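PDB 4QB7: fimbrium subunit Fim1C, which is probably a component of the fimbrium tip, part of the filamentous cell-surface appendages that mediate adhesion and biofilm formation. Local coordinates for residues A[14-19]-A[40-45]; A[82-85]-A[90-93]; A[146-151]-A[158-163]; A[186-191]-A[329-334]. One frame throughout, in Å; residues are numbered along the deposited sequence.

Contact 1. Residues A[14-19]-A[40-45]; sequences IGLDVY and FGIFAY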
loop_
_atom_site.group_PDB
_atom_site.type_symbol
_atom_site.label_atom_id
_atom_site.label_comp_id
_atom_site.label_asym_id
_atom_site.label_seq_id
_atom_site.Cartn_x
_atom_site.Cartn_y
_atom_site.Cartn_z
ATOM N N ILE A 14 30.690 -0.273 -8.035
ATOM C CA ILE A 14 29.440 0.421 -7.787
ATOM C C ILE A 14 28.967 0.084 -6.396
ATOM O O ILE A 14 28.771 -1.086 -6.071
ATOM C CB ILE A 14 28.397 0.081 -8.892
ATOM C CG1 ILE A 14 28.935 0.541 -10.265
ATOM C CG2 ILE A 14 27.009 0.700 -8.583
ATOM C CD1 ILE A 14 28.319 -0.022 -11.407
ATOM N N GLY A 15 28.845 1.119 -5.579
ATOM C CA GLY A 15 28.377 1.004 -4.213
ATOM C C GLY A 15 26.888 1.240 -4.159
ATOM O O GLY A 15 26.327 1.916 -5.040
ATOM N N LEU A 16 26.232 0.647 -3.140
ATOM C CA LEU A 16 24.796 0.805 -2.955
ATOM C C LEU A 16 24.509 1.403 -1.619
ATOM O O LEU A 16 25.156 1.065 -0.636
ATOM C CB LEU A 16 24.004 -0.521 -3.080
ATOM C CG LEU A 16 24.214 -1.411 -4.287
ATOM C CD1 LEU A 16 23.347 -2.627 -4.176
ATOM C CD2 LEU A 16 23.935 -0.675 -5.577
ATOM N N ASP A 17 23.467 2.216 -1.565
ATOM C CA ASP A 17 22.962 2.815 -0.345
ATOM C C ASP A 17 21.477 3.024 -0.501
ATOM O O ASP A 17 21.001 3.225 -1.607
ATOM C CB ASP A 17 23.690 4.136 -0.035
ATOM C CG ASP A 17 23.285 4.782 1.278
ATOM O OD1 ASP A 17 23.039 4.029 2.269
ATOM O OD2 ASP A 17 23.240 6.036 1.330
ATOM N N VAL A 18 20.742 2.927 0.592
ATOM C CA VAL A 18 19.300 3.150 0.634
ATOM C C VAL A 18 19.082 4.227 1.672
ATOM O O VAL A 18 19.586 4.123 2.794
ATOM C CB VAL A 18 18.473 1.877 0.887
ATOM C CG1 VAL A 18 16.980 2.179 0.927
ATOM C CG2 VAL A 18 18.773 0.819 -0.159
ATOM N N TYR A 19 18.424 5.305 1.250
ATOM C CA TYR A 19 18.145 6.475 2.056
ATOM C C TYR A 19 17.166 6.112 3.153
ATOM O O TYR A 19 16.212 5.380 2.905
ATOM C CB TYR A 19 17.619 7.601 1.161
ATOM C CG TYR A 19 17.033 8.790 1.882
ATOM C CD1 TYR A 19 15.703 8.792 2.296
ATOM C CD2 TYR A 19 17.775 9.956 2.063
ATOM C CE1 TYR A 19 15.146 9.895 2.941
ATOM C CE2 TYR A 19 17.222 11.077 2.687
ATOM C CZ TYR A 19 15.905 11.041 3.125
ATOM O OH TYR A 19 15.344 12.127 3.761
ATOM N N PHE A 40 15.966 -5.569 -2.285
ATOM C CA PHE A 40 15.313 -4.944 -3.437
ATOM C C PHE A 40 15.964 -5.392 -4.744
ATOM O O PHE A 40 16.986 -6.079 -4.717
ATOM C CB PHE A 40 15.343 -3.399 -3.286
ATOM C CG PHE A 40 16.710 -2.746 -3.202
ATOM C CD1 PHE A 40 17.385 -2.653 -1.983
ATOM C CD2 PHE A 40 17.287 -2.158 -4.321
ATOM C CE1 PHE A 40 18.627 -2.031 -1.896
ATOM C CE2 PHE A 40 18.539 -1.536 -4.231
ATOM C CZ PHE A 40 19.194 -1.467 -3.014
ATOM N N GLY A 41 15.337 -5.033 -5.861
ATOM C CA GLY A 41 15.816 -5.344 -7.203
ATOM C C GLY A 41 16.155 -4.094 -7.997
ATOM O O GLY A 41 15.423 -3.104 -7.930
ATOM N N ILE A 42 17.272 -4.127 -8.741
ATOM C CA ILE A 42 17.776 -2.999 -9.527
ATOM C C ILE A 42 17.728 -3.272 -11.018
ATOM O O ILE A 42 18.086 -4.362 -11.458
ATOM C CB ILE A 42 19.250 -2.658 -9.135
ATOM C CG1 ILE A 42 19.456 -2.585 -7.611
ATOM C CG2 ILE A 42 19.753 -1.384 -9.844
ATOM C CD1 ILE A 42 20.937 -2.552 -7.168
ATOM N N PHE A 43 17.351 -2.237 -11.786
ATOM C CA PHE A 43 17.438 -2.129 -13.235
ATOM C C PHE A 43 18.490 -1.098 -13.514
ATOM O O PHE A 43 18.491 -0.059 -12.860
ATOM C CB PHE A 43 16.119 -1.712 -13.875
ATOM C CG PHE A 43 14.981 -2.696 -13.783
ATOM C CD1 PHE A 43 14.090 -2.655 -12.711
ATOM C CD2 PHE A 43 14.717 -3.576 -14.826
ATOM C CE1 PHE A 43 12.985 -3.520 -12.660
ATOM C CE2 PHE A 43 13.633 -4.454 -14.769
ATOM C CZ PHE A 43 12.770 -4.419 -13.691
ATOM N N ALA A 44 19.413 -1.365 -14.436
ATOM C CA ALA A 44 20.435 -0.395 -14.797
ATOM C C ALA A 44 20.639 -0.396 -16.305
ATOM O O ALA A 44 20.791 -1.446 -16.927
ATOM C CB ALA A 44 21.728 -0.666 -14.059
ATOM N N TYR A 45 20.599 0.803 -16.887
ATOM C CA TYR A 45 20.701 1.061 -18.320
ATOM C C TYR A 45 21.934 1.900 -18.619
ATOM O O TYR A 45 22.015 3.073 -18.245
ATOM C CB TYR A 45 19.433 1.810 -18.791
ATOM C CG TYR A 45 18.113 1.093 -18.593
ATOM C CD1 TYR A 45 17.566 0.926 -17.321
ATOM C CD2 TYR A 45 17.344 0.704 -19.680
ATOM C CE1 TYR A 45 16.328 0.306 -17.133
ATOM C CE2 TYR A 45 16.089 0.111 -19.504
ATOM C CZ TYR A 45 15.610 -0.127 -18.228
ATOM O OH TYR A 45 14.397 -0.736 -18.055
#
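L16 and V18 of strand 15-18 face F40 and I42 of strand 40-45. The two strand axes come within 11.2 Å of each other, and their N-to-C directions differ by 126°. The CA atoms of V18 and F40 are 9.9 Å apart and those of L16 and I42 are slightly farther. This spacing is filled by side chains. The backbones do not pair here: strand 15-18 bonds in parallel to strand 159-178, while strand 40-47 bonds to strands 64-72 and 90-97. L16 and I42 meet end on. The CD1 methyl of L16 lies 3.8 Å from CD1 of I42, and CD2 of L16 is almost as near to the same methyl. CG of L16 (chi1 -51°) and CG1 of I42 (chi1 -47°) both stand opposite their carbonyl carbons, and this extends the two ends toward each other. V18 and F40 instead run alongside one another, pointing opposite ways. CG2 of V18 meets the CE1 and CZ side of the F40 ring at a slant. The F40 ring also makes edge-to-face contacts with W76, F162 and F164. D17 points its CB away from F40 and I42, and its OD2 accepts a weak hydrogen bond from Q161 NE2. The strand therefore alternates: L16 and V18 turn inward, D17 does not. All the side-chain contacts between these two segments are apolar, so what they share is dispersion and the removal of hydrocarbon from water. This is consistent with strand 15-18, which falls in the predicted propeptide, being packed on the core.

Contact 2. Residues A[82-85]-A[90-93]; sequences RFWP and KITF. With SO4 (sulfate ion), chain I.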
loop_
_atom_site.group_PDB
_atom_site.type_symbol
_atom_site.label_atom_id
_atom_site.label_comp_id
_atom_site.label_asym_id
_atom_site.label_seq_id
_atom_site.Cartn_x
_atom_site.Cartn_y
_atom_site.Cartn_z
ATOM N N ARG A 82 29.718 -5.459 -10.924
ATOM C CA ARG A 82 29.698 -4.478 -11.985
ATOM C C ARG A 82 30.544 -3.308 -11.566
ATOM O O ARG A 82 30.641 -2.997 -10.373
ATOM C CB ARG A 82 28.259 -4.014 -12.269
ATOM C CG ARG A 82 27.338 -5.056 -12.876
ATOM C CD ARG A 82 27.520 -5.233 -14.373
ATOM N NE ARG A 82 26.512 -6.156 -14.895
ATOM C CZ ARG A 82 26.633 -7.482 -14.897
ATOM N NH1 ARG A 82 27.741 -8.058 -14.439
ATOM N NH2 ARG A 82 25.651 -8.241 -15.366
ATOM N N PHE A 83 31.124 -2.636 -12.561
ATOM C CA PHE A 83 32.024 -1.520 -12.363
ATOM C C PHE A 83 31.561 -0.311 -13.110
ATOM O O PHE A 83 30.927 -0.457 -14.153
ATOM C CB PHE A 83 33.429 -1.929 -12.852
ATOM C CG PHE A 83 34.026 -3.076 -12.065
ATOM C CD1 PHE A 83 33.722 -4.399 -12.389
ATOM C CD2 PHE A 83 34.866 -2.836 -10.987
ATOM C CE1 PHE A 83 34.229 -5.457 -11.632
ATOM C CE2 PHE A 83 35.391 -3.896 -10.245
ATOM C CZ PHE A 83 35.057 -5.199 -10.567
ATOM N N TRP A 84 31.914 0.892 -12.625
ATOM C CA TRP A 84 31.599 2.129 -13.336
ATOM C C TRP A 84 32.361 2.125 -14.641
ATOM O O TRP A 84 33.466 1.573 -14.684
ATOM C CB TRP A 84 31.970 3.374 -12.518
ATOM C CG TRP A 84 31.116 3.606 -11.303
ATOM C CD1 TRP A 84 31.476 3.406 -10.008
ATOM C CD2 TRP A 84 29.762 4.107 -11.273
ATOM N NE1 TRP A 84 30.433 3.724 -9.170
ATOM C CE2 TRP A 84 29.365 4.151 -9.920
ATOM C CE3 TRP A 84 28.846 4.517 -12.260
ATOM C CZ2 TRP A 84 28.100 4.616 -9.523
ATOM C CZ3 TRP A 84 27.586 4.942 -11.872
ATOM C CH2 TRP A 84 27.228 5.011 -10.517
ATOM N N PRO A 85 31.850 2.737 -15.724
ATOM C CA PRO A 85 32.635 2.760 -16.964
ATOM C C PRO A 85 33.977 3.494 -16.792
ATOM O O PRO A 85 34.101 4.383 -15.942
ATOM C CB PRO A 85 31.710 3.487 -17.946
ATOM C CG PRO A 85 30.349 3.350 -17.377
ATOM C CD PRO A 85 30.551 3.418 -15.904
ATOM N N LYS A 90 27.325 6.767 -19.165
ATOM C CA LYS A 90 26.445 7.000 -18.021
ATOM C C LYS A 90 25.603 5.764 -17.721
ATOM O O LYS A 90 25.382 4.944 -18.623
ATOM C CB LYS A 90 25.541 8.216 -18.298
ATOM C CG LYS A 90 26.323 9.537 -18.336
ATOM C CD LYS A 90 25.471 10.762 -18.656
ATOM C CE LYS A 90 26.377 11.963 -18.657
ATOM N NZ LYS A 90 25.758 13.184 -19.224
ATOM N N ILE A 91 25.160 5.610 -16.450
ATOM C CA ILE A 91 24.270 4.502 -16.048
ATOM C C ILE A 91 23.048 5.071 -15.338
ATOM O O ILE A 91 23.177 5.886 -14.422
ATOM C CB ILE A 91 24.953 3.384 -15.196
ATOM C CG1 ILE A 91 26.253 2.857 -15.862
ATOM C CG2 ILE A 91 23.976 2.214 -14.951
ATOM C CD1 ILE A 91 27.121 2.165 -14.851
ATOM N N THR A 92 21.860 4.657 -15.794
ATOM C CA THR A 92 20.585 5.055 -15.223
ATOM C C THR A 92 20.030 3.864 -14.450
ATOM O O THR A 92 19.952 2.739 -14.968
ATOM C CB THR A 92 19.632 5.598 -16.301
ATOM O OG1 THR A 92 20.061 6.909 -16.614
ATOM C CG2 THR A 92 18.191 5.704 -15.815
ATOM N N PHE A 93 19.638 4.133 -13.203
ATOM C CA PHE A 93 19.121 3.129 -12.295
ATOM C C PHE A 93 17.654 3.358 -11.997
ATOM O O PHE A 93 17.156 4.485 -12.063
ATOM C CB PHE A 93 19.942 3.131 -10.985
ATOM C CG PHE A 93 21.417 2.840 -11.172
ATOM C CD1 PHE A 93 22.313 3.862 -11.476
ATOM C CD2 PHE A 93 21.911 1.544 -11.049
ATOM C CE1 PHE A 93 23.671 3.587 -11.680
ATOM C CE2 PHE A 93 23.267 1.272 -11.247
ATOM C CZ PHE A 93 24.144 2.298 -11.543
HETATM S S SO4 I . 22.756 15.012 -19.718
HETATM O O1 SO4 I . 22.413 15.167 -18.298
HETATM O O2 SO4 I . 21.640 15.427 -20.564
HETATM O O3 SO4 I . 23.894 15.870 -20.025
HETATM O O4 SO4 I . 23.087 13.604 -19.950
#
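Beside the meeting of W84 and P85 with I91, the amine of K90 is held by two acceptors. NZ of K90 donates to O4 of a sulfate ion at 2.8 Å and also to the backbone oxygen of S49. The lysine chain is extended beyond CG, and its CB points away from W84 and P85. The sulfate probably came from the crystallisation liquor. A second polar group fixes the indole of W84: its NE1 donates to the backbone oxygen of G158, which anchors the pyrrole side of the ring system. The benzo side of W84 is then directed at strand 90-93. Its CE3 lies 3.9 Å from CD1 of I91, and its CH2 lies 4.0 Å from CE1 of F93. Both approaches are oblique. The CD1 methyl of I91 also touches CD of P85 at 3.8 Å, so one methyl serves two neighbouring residues of the loop. CG1 of I91 stands beside the backbone N, chi1 -51°, and carries CD1 out to them. Its other branch, CG2, covers one face of the F93 ring, 3.4 Å above the plane and offset toward the rim. I91 and F93 therefore act together as one apolar surface on the same side of the strand. T92, between them, turns the other way and bonds through OG1 to D150 N. V160 and F162 continue this surface beyond F93. The loop between strands 75-77 and 90-97 thus folds back to pack W84 and P85 on the inward residues of strand 90-97, as part of the apolar core of this fimbrillin-like beta fold.

Contact 3. Residues A[146-151]-A[158-163]; sequences TAIQDQ and GTVQFK. With SO4 (sulfate ion), chain N; SO4 (sulfate ion), chain M.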
loop_
_atom_site.group_PDB
_atom_site.type_symbol
_atom_site.label_atom_id
_atom_site.label_comp_id
_atom_site.label_asym_id
_atom_site.label_seq_id
_atom_site.Cartn_x
_atom_site.Cartn_y
_atom_site.Cartn_z
ATOM N N THR A 146 15.284 11.169 -10.451
ATOM C CA THR A 146 16.256 11.634 -11.442
ATOM C C THR A 146 17.693 11.613 -10.917
ATOM O O THR A 146 18.615 11.467 -11.710
ATOM C CB THR A 146 15.856 13.021 -11.981
ATOM O OG1 THR A 146 15.963 13.989 -10.941
ATOM C CG2 THR A 146 14.426 13.048 -12.529
ATOM N N ALA A 147 17.887 11.711 -9.596
ATOM C CA ALA A 147 19.215 11.697 -8.991
ATOM C C ALA A 147 19.912 10.317 -9.105
ATOM O O ALA A 147 21.078 10.228 -8.758
ATOM C CB ALA A 147 19.136 12.135 -7.544
ATOM N N ILE A 148 19.238 9.266 -9.615
ATOM C CA ILE A 148 19.901 7.977 -9.835
ATOM C C ILE A 148 19.938 7.678 -11.354
ATOM O O ILE A 148 20.270 6.568 -11.760
ATOM C CB ILE A 148 19.386 6.796 -8.989
ATOM C CG1 ILE A 148 17.881 6.503 -9.200
ATOM C CG2 ILE A 148 19.757 7.012 -7.526
ATOM C CD1 ILE A 148 17.461 5.087 -8.805
ATOM N N GLN A 149 19.650 8.702 -12.177
ATOM C CA GLN A 149 19.740 8.680 -13.637
ATOM C C GLN A 149 20.991 9.416 -14.076
ATOM O O GLN A 149 21.428 10.365 -13.401
ATOM C CB GLN A 149 18.512 9.315 -14.285
ATOM C CG GLN A 149 17.234 8.695 -13.805
ATOM C CD GLN A 149 16.003 9.282 -14.440
ATOM O OE1 GLN A 149 16.052 10.264 -15.192
ATOM N NE2 GLN A 149 14.864 8.685 -14.119
ATOM N N ASP A 150 21.579 8.981 -15.206
ATOM C CA ASP A 150 22.801 9.572 -15.795
ATOM C C ASP A 150 23.941 9.642 -14.774
ATOM O O ASP A 150 24.564 10.694 -14.582
ATOM C CB ASP A 150 22.518 10.964 -16.388
ATOM C CG ASP A 150 21.618 10.967 -17.594
ATOM O OD1 ASP A 150 21.576 9.930 -18.316
ATOM O OD2 ASP A 150 20.980 12.003 -17.840
ATOM N N GLN A 151 24.202 8.513 -14.115
ATOM C CA GLN A 151 25.244 8.440 -13.096
ATOM C C GLN A 151 26.583 8.028 -13.676
ATOM O O GLN A 151 26.660 7.202 -14.592
ATOM C CB GLN A 151 24.840 7.462 -11.982
ATOM C CG GLN A 151 23.538 7.852 -11.272
ATOM C CD GLN A 151 23.719 9.071 -10.394
ATOM O OE1 GLN A 151 23.327 10.190 -10.745
ATOM N NE2 GLN A 151 24.300 8.877 -9.219
ATOM N N GLY A 158 30.810 7.252 -6.247
ATOM C CA GLY A 158 30.645 5.898 -6.769
ATOM C C GLY A 158 29.488 5.109 -6.159
ATOM O O GLY A 158 29.357 3.908 -6.420
ATOM N N THR A 159 28.647 5.761 -5.338
ATOM C CA THR A 159 27.537 5.093 -4.661
ATOM C C THR A 159 26.194 5.532 -5.224
ATOM O O THR A 159 25.922 6.736 -5.345
ATOM C CB THR A 159 27.593 5.352 -3.140
ATOM O OG1 THR A 159 28.819 4.841 -2.649
ATOM C CG2 THR A 159 26.447 4.691 -2.365
ATOM N N VAL A 160 25.337 4.542 -5.503
ATOM C CA VAL A 160 23.986 4.794 -5.975
ATOM C C VAL A 160 23.104 4.843 -4.738
ATOM O O VAL A 160 22.984 3.841 -4.031
ATOM C CB VAL A 160 23.494 3.767 -7.046
ATOM C CG1 VAL A 160 22.163 4.196 -7.630
ATOM C CG2 VAL A 160 24.525 3.604 -8.159
ATOM N N GLN A 161 22.546 6.018 -4.427
ATOM C CA GLN A 161 21.665 6.121 -3.271
ATOM C C GLN A 161 20.206 6.029 -3.710
ATOM O O GLN A 161 19.683 6.956 -4.339
ATOM C CB GLN A 161 21.892 7.403 -2.465
ATOM C CG GLN A 161 21.073 7.354 -1.169
ATOM C CD GLN A 161 20.946 8.652 -0.434
ATOM O OE1 GLN A 161 20.634 9.701 -1.008
ATOM N NE2 GLN A 161 21.090 8.581 0.880
ATOM N N PHE A 162 19.541 4.929 -3.332
ATOM C CA PHE A 162 18.147 4.715 -3.642
ATOM C C PHE A 162 17.296 5.371 -2.572
ATOM O O PHE A 162 17.689 5.442 -1.415
ATOM C CB PHE A 162 17.838 3.217 -3.780
ATOM C CG PHE A 162 18.624 2.537 -4.876
ATOM C CD1 PHE A 162 18.190 2.581 -6.198
ATOM C CD2 PHE A 162 19.810 1.858 -4.588
ATOM C CE1 PHE A 162 18.939 1.983 -7.219
ATOM C CE2 PHE A 162 20.559 1.256 -5.608
ATOM C CZ PHE A 162 20.123 1.328 -6.918
ATOM N N LYS A 163 16.149 5.884 -2.986
ATOM C CA LYS A 163 15.146 6.602 -2.208
ATOM C C LYS A 163 13.831 6.004 -2.653
ATOM O O LYS A 163 13.409 6.244 -3.778
ATOM C CB LYS A 163 15.265 8.100 -2.557
ATOM C CG LYS A 163 15.022 9.126 -1.464
ATOM C CD LYS A 163 16.068 10.223 -1.691
ATOM C CE LYS A 163 15.736 11.596 -1.158
ATOM N NZ LYS A 163 16.952 12.473 -1.174
HETATM S S SO4 N . 13.249 13.656 -8.465
HETATM O O1 SO4 N . 12.428 13.392 -7.276
HETATM O O2 SO4 N . 12.770 12.794 -9.546
HETATM O O3 SO4 N . 13.074 15.047 -8.884
HETATM O O4 SO4 N . 14.687 13.420 -8.136
HETATM S S SO4 M . 21.427 11.588 3.326
HETATM O O1 SO4 M . 21.563 12.381 4.552
HETATM O O2 SO4 M . 20.826 12.400 2.258
HETATM O O3 SO4 M . 22.747 11.125 2.893
HETATM O O4 SO4 M . 20.579 10.431 3.616
#
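The ring of F162 meets CD1 of I148 obliquely, at its CD1 and CE1 atoms. The nearer of these, CD1 of F162, is 3.7 Å from CD1 of I148. One face of the ring carries CG1 of V160, 3.6 Å above the plane and offset toward the rim. A95 of strand 90-97 also touches the F162 side chain. The same CG1 of V160 is 3.7 Å from CG2 of I148, so it is in touch with both the isoleucine and the phenylalanine. I148 lies nearly perpendicular to each of these side chains and sends one branch to each. Its CG1 lies between the backbone N and the carbonyl carbon, chi1 59°, which sends CD1 toward F162 while CG2 goes to V160. A 3-10 segment includes T146 and A147; Q149 N bonds to T146 O at 3.0 Å. T146 also holds a sulfate ion, probably from the crystallisation liquor. T146 N donates to O2 of this sulfate at 3.1 Å, with an N-H...O angle of 162°, and T146 OG1 donates to O4, also at 3.1 Å. From strand 159-162, Q161 NE2 reaches O4 of a second sulfate by a weak hydrogen bond. Backbone bonds from I148 to F93 and from Q151 to I91 fasten the loop to strand 90-97. V160 bonds to G15 and D17 of strand 15-18. I148 thus spans from the side of strand 90-97 to strand 159-178, with D143 of strand 141-143 also against it.

Contact 4. Residues A[186-191]-A[329-334]; sequences TKIFVT and LTIKMN. With SO4 (sulfate ion), chain K.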
loop_
_atom_site.group_PDB
_atom_site.type_symbol
_atom_site.label_atom_id
_atom_site.label_comp_id
_atom_site.label_asym_id
_atom_site.label_seq_id
_atom_site.Cartn_x
_atom_site.Cartn_y
_atom_site.Cartn_z
ATOM N N THR A 186 -25.103 1.454 28.024
ATOM C CA THR A 186 -25.161 1.179 26.595
ATOM C C THR A 186 -23.753 1.194 26.017
ATOM O O THR A 186 -22.930 2.065 26.382
ATOM C CB THR A 186 -26.099 2.165 25.892
ATOM O OG1 THR A 186 -27.426 1.918 26.359
ATOM C CG2 THR A 186 -26.090 2.022 24.383
ATOM N N LYS A 187 -23.462 0.182 25.143
ATOM C CA LYS A 187 -22.170 0.071 24.462
ATOM C C LYS A 187 -22.396 -0.265 22.986
ATOM O O LYS A 187 -23.466 -0.760 22.628
ATOM C CB LYS A 187 -21.259 -0.957 25.175
ATOM C CG LYS A 187 -20.938 -0.523 26.627
ATOM C CD LYS A 187 -19.937 -1.346 27.348
ATOM C CE LYS A 187 -19.725 -0.854 28.761
ATOM N NZ LYS A 187 -19.103 0.502 28.808
ATOM N N ILE A 188 -21.447 0.103 22.121
ATOM C CA ILE A 188 -21.512 -0.208 20.688
ATOM C C ILE A 188 -20.330 -1.108 20.380
ATOM O O ILE A 188 -19.191 -0.779 20.745
ATOM C CB ILE A 188 -21.545 1.016 19.715
ATOM C CG1 ILE A 188 -22.687 1.947 19.999
ATOM C CG2 ILE A 188 -21.596 0.564 18.221
ATOM C CD1 ILE A 188 -22.623 3.177 19.138
ATOM N N PHE A 189 -20.598 -2.214 19.673
ATOM C CA PHE A 189 -19.580 -3.182 19.258
ATOM C C PHE A 189 -19.599 -3.386 17.748
ATOM O O PHE A 189 -20.663 -3.649 17.182
ATOM C CB PHE A 189 -19.794 -4.520 19.973
ATOM C CG PHE A 189 -19.723 -4.439 21.476
ATOM C CD1 PHE A 189 -18.496 -4.484 22.135
ATOM C CD2 PHE A 189 -20.881 -4.333 22.238
ATOM C CE1 PHE A 189 -18.435 -4.411 23.531
ATOM C CE2 PHE A 189 -20.819 -4.282 23.634
ATOM C CZ PHE A 189 -19.600 -4.345 24.270
ATOM N N VAL A 190 -18.440 -3.252 17.090
ATOM C CA VAL A 190 -18.364 -3.493 15.646
ATOM C C VAL A 190 -17.969 -4.967 15.468
ATOM O O VAL A 190 -17.045 -5.451 16.141
ATOM C CB VAL A 190 -17.436 -2.496 14.920
ATOM C CG1 VAL A 190 -17.158 -2.934 13.478
ATOM C CG2 VAL A 190 -18.032 -1.090 14.959
ATOM N N THR A 191 -18.721 -5.698 14.618
ATOM C CA THR A 191 -18.538 -7.142 14.440
ATOM C C THR A 191 -18.149 -7.526 13.006
ATOM O O THR A 191 -17.731 -8.660 12.760
ATOM C CB THR A 191 -19.848 -7.846 14.829
ATOM O OG1 THR A 191 -20.900 -7.301 14.030
ATOM C CG2 THR A 191 -20.220 -7.641 16.304
ATOM N N LEU A 329 -15.463 7.233 11.370
ATOM C CA LEU A 329 -16.921 7.034 11.240
ATOM C C LEU A 329 -17.647 7.406 12.515
ATOM O O LEU A 329 -17.335 6.857 13.587
ATOM C CB LEU A 329 -17.241 5.555 10.933
ATOM C CG LEU A 329 -17.097 4.993 9.537
ATOM C CD1 LEU A 329 -15.719 5.290 8.916
ATOM C CD2 LEU A 329 -17.334 3.524 9.585
ATOM N N THR A 330 -18.617 8.338 12.402
ATOM C CA THR A 330 -19.429 8.768 13.523
ATOM C C THR A 330 -20.821 8.198 13.336
ATOM O O THR A 330 -21.510 8.546 12.381
ATOM C CB THR A 330 -19.433 10.307 13.695
ATOM O OG1 THR A 330 -18.100 10.767 13.891
ATOM C CG2 THR A 330 -20.278 10.750 14.883
ATOM N N ILE A 331 -21.225 7.300 14.237
ATOM C CA ILE A 331 -22.561 6.724 14.198
ATOM C C ILE A 331 -23.498 7.697 14.909
ATOM O O ILE A 331 -23.295 7.980 16.086
ATOM C CB ILE A 331 -22.585 5.306 14.807
ATOM C CG1 ILE A 331 -21.527 4.390 14.126
ATOM C CG2 ILE A 331 -23.995 4.746 14.697
ATOM C CD1 ILE A 331 -21.393 3.042 14.735
ATOM N N LYS A 332 -24.460 8.277 14.165
ATOM C CA LYS A 332 -25.448 9.223 14.694
ATOM C C LYS A 332 -26.519 8.432 15.404
ATOM O O LYS A 332 -27.171 7.598 14.775
ATOM C CB LYS A 332 -26.052 10.083 13.582
ATOM C CG LYS A 332 -25.243 11.331 13.252
ATOM C CD LYS A 332 -26.119 12.375 12.527
ATOM C CE LYS A 332 -26.979 13.216 13.454
ATOM N NZ LYS A 332 -28.371 13.400 12.938
HETATM N N MSE A 333 -26.663 8.639 16.720
HETATM C CA MSE A 333 -27.615 7.912 17.555
HETATM C C MSE A 333 -29.065 8.371 17.382
HETATM O O MSE A 333 -29.946 7.601 17.713
HETATM C CB MSE A 333 -27.212 8.010 19.027
HETATM C CG MSE A 333 -25.825 7.414 19.317
HETATM SE SE MSE A 333 -25.689 5.505 18.887
HETATM C CE MSE A 333 -26.986 4.842 19.993
ATOM N N ASN A 334 -29.333 9.583 16.869
ATOM C CA ASN A 334 -30.735 10.008 16.694
ATOM C C ASN A 334 -31.241 9.776 15.265
ATOM O O ASN A 334 -32.363 10.170 14.945
ATOM C CB ASN A 334 -30.936 11.485 17.090
ATOM C CG ASN A 334 -30.150 12.488 16.290
ATOM O OD1 ASN A 334 -29.528 12.172 15.279
ATOM N ND2 ASN A 334 -30.170 13.739 16.729
HETATM S S SO4 K . -21.408 -10.019 12.171
HETATM O O1 SO4 K . -21.945 -9.426 13.342
HETATM O O2 SO4 K . -22.523 -10.475 11.369
HETATM O O3 SO4 K . -20.697 -9.000 11.463
HETATM O O4 SO4 K . -20.498 -11.143 12.540
#
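Apolar contacts join the two segments, and I188 carries them. Its CD1 methyl lies 3.9 Å from SE of M333, a selenomethionine, and the two side chains pass side by side, pointing opposite ways. The bend at chi2 of M333, -61°, brings SE beside CD1 of I188, while chi3 sets only the terminal CE, which lies farther from that methyl. CG2 of I188 lies 4.3 Å from CD1 of I331. Polar bonds lie around this patch. K332 NZ donates to OD1 of N334 at 2.9 Å, meeting a lone pair within the plane of the amide, and M333 N is held by OD1 of D179. Farther along strand 186-196, T191 OG1 binds a sulfate, probably from the crystallisation liquor; the modelled bond is too short for its length to be trusted. N290 ND2 bonds to this sulfate as well. Strand 186-196 belongs to an antiparallel sheet with strand 286-296, whereas strand 323-331 lies in a mixed sheet beside strands 159-178 and 338-346. The 9.6 Å between the CA atoms of I188 and I331 fits this separation. Aliphatic side chains packed between two sheets are what a beta-sandwich core is made of, consistent with the transthyretin clan of the fimbrillin-like family.

Contacts 1, 2 and 3 form one cluster, with centres 8 to 10 Å apart. Probable backbone hydrogen bonds join them: Y45 N to T92 O at 2.8 Å links contacts 1 and 2, and D17 O to F162 N at 2.8 Å links contacts 1 and 3. Contacts 2 and 3 are joined through strand 90-97. Contact 4 lies on the other side of the chain's centre. Its centre is about 50 Å from that of contact 1 and about 59 Å from that of contact 2. The long strand 159-178 connects the two regions: it begins in contact 3 and later runs parallel to strand 323-331. Sulfates, probably from the crystallisation liquor, lie near all four contacts.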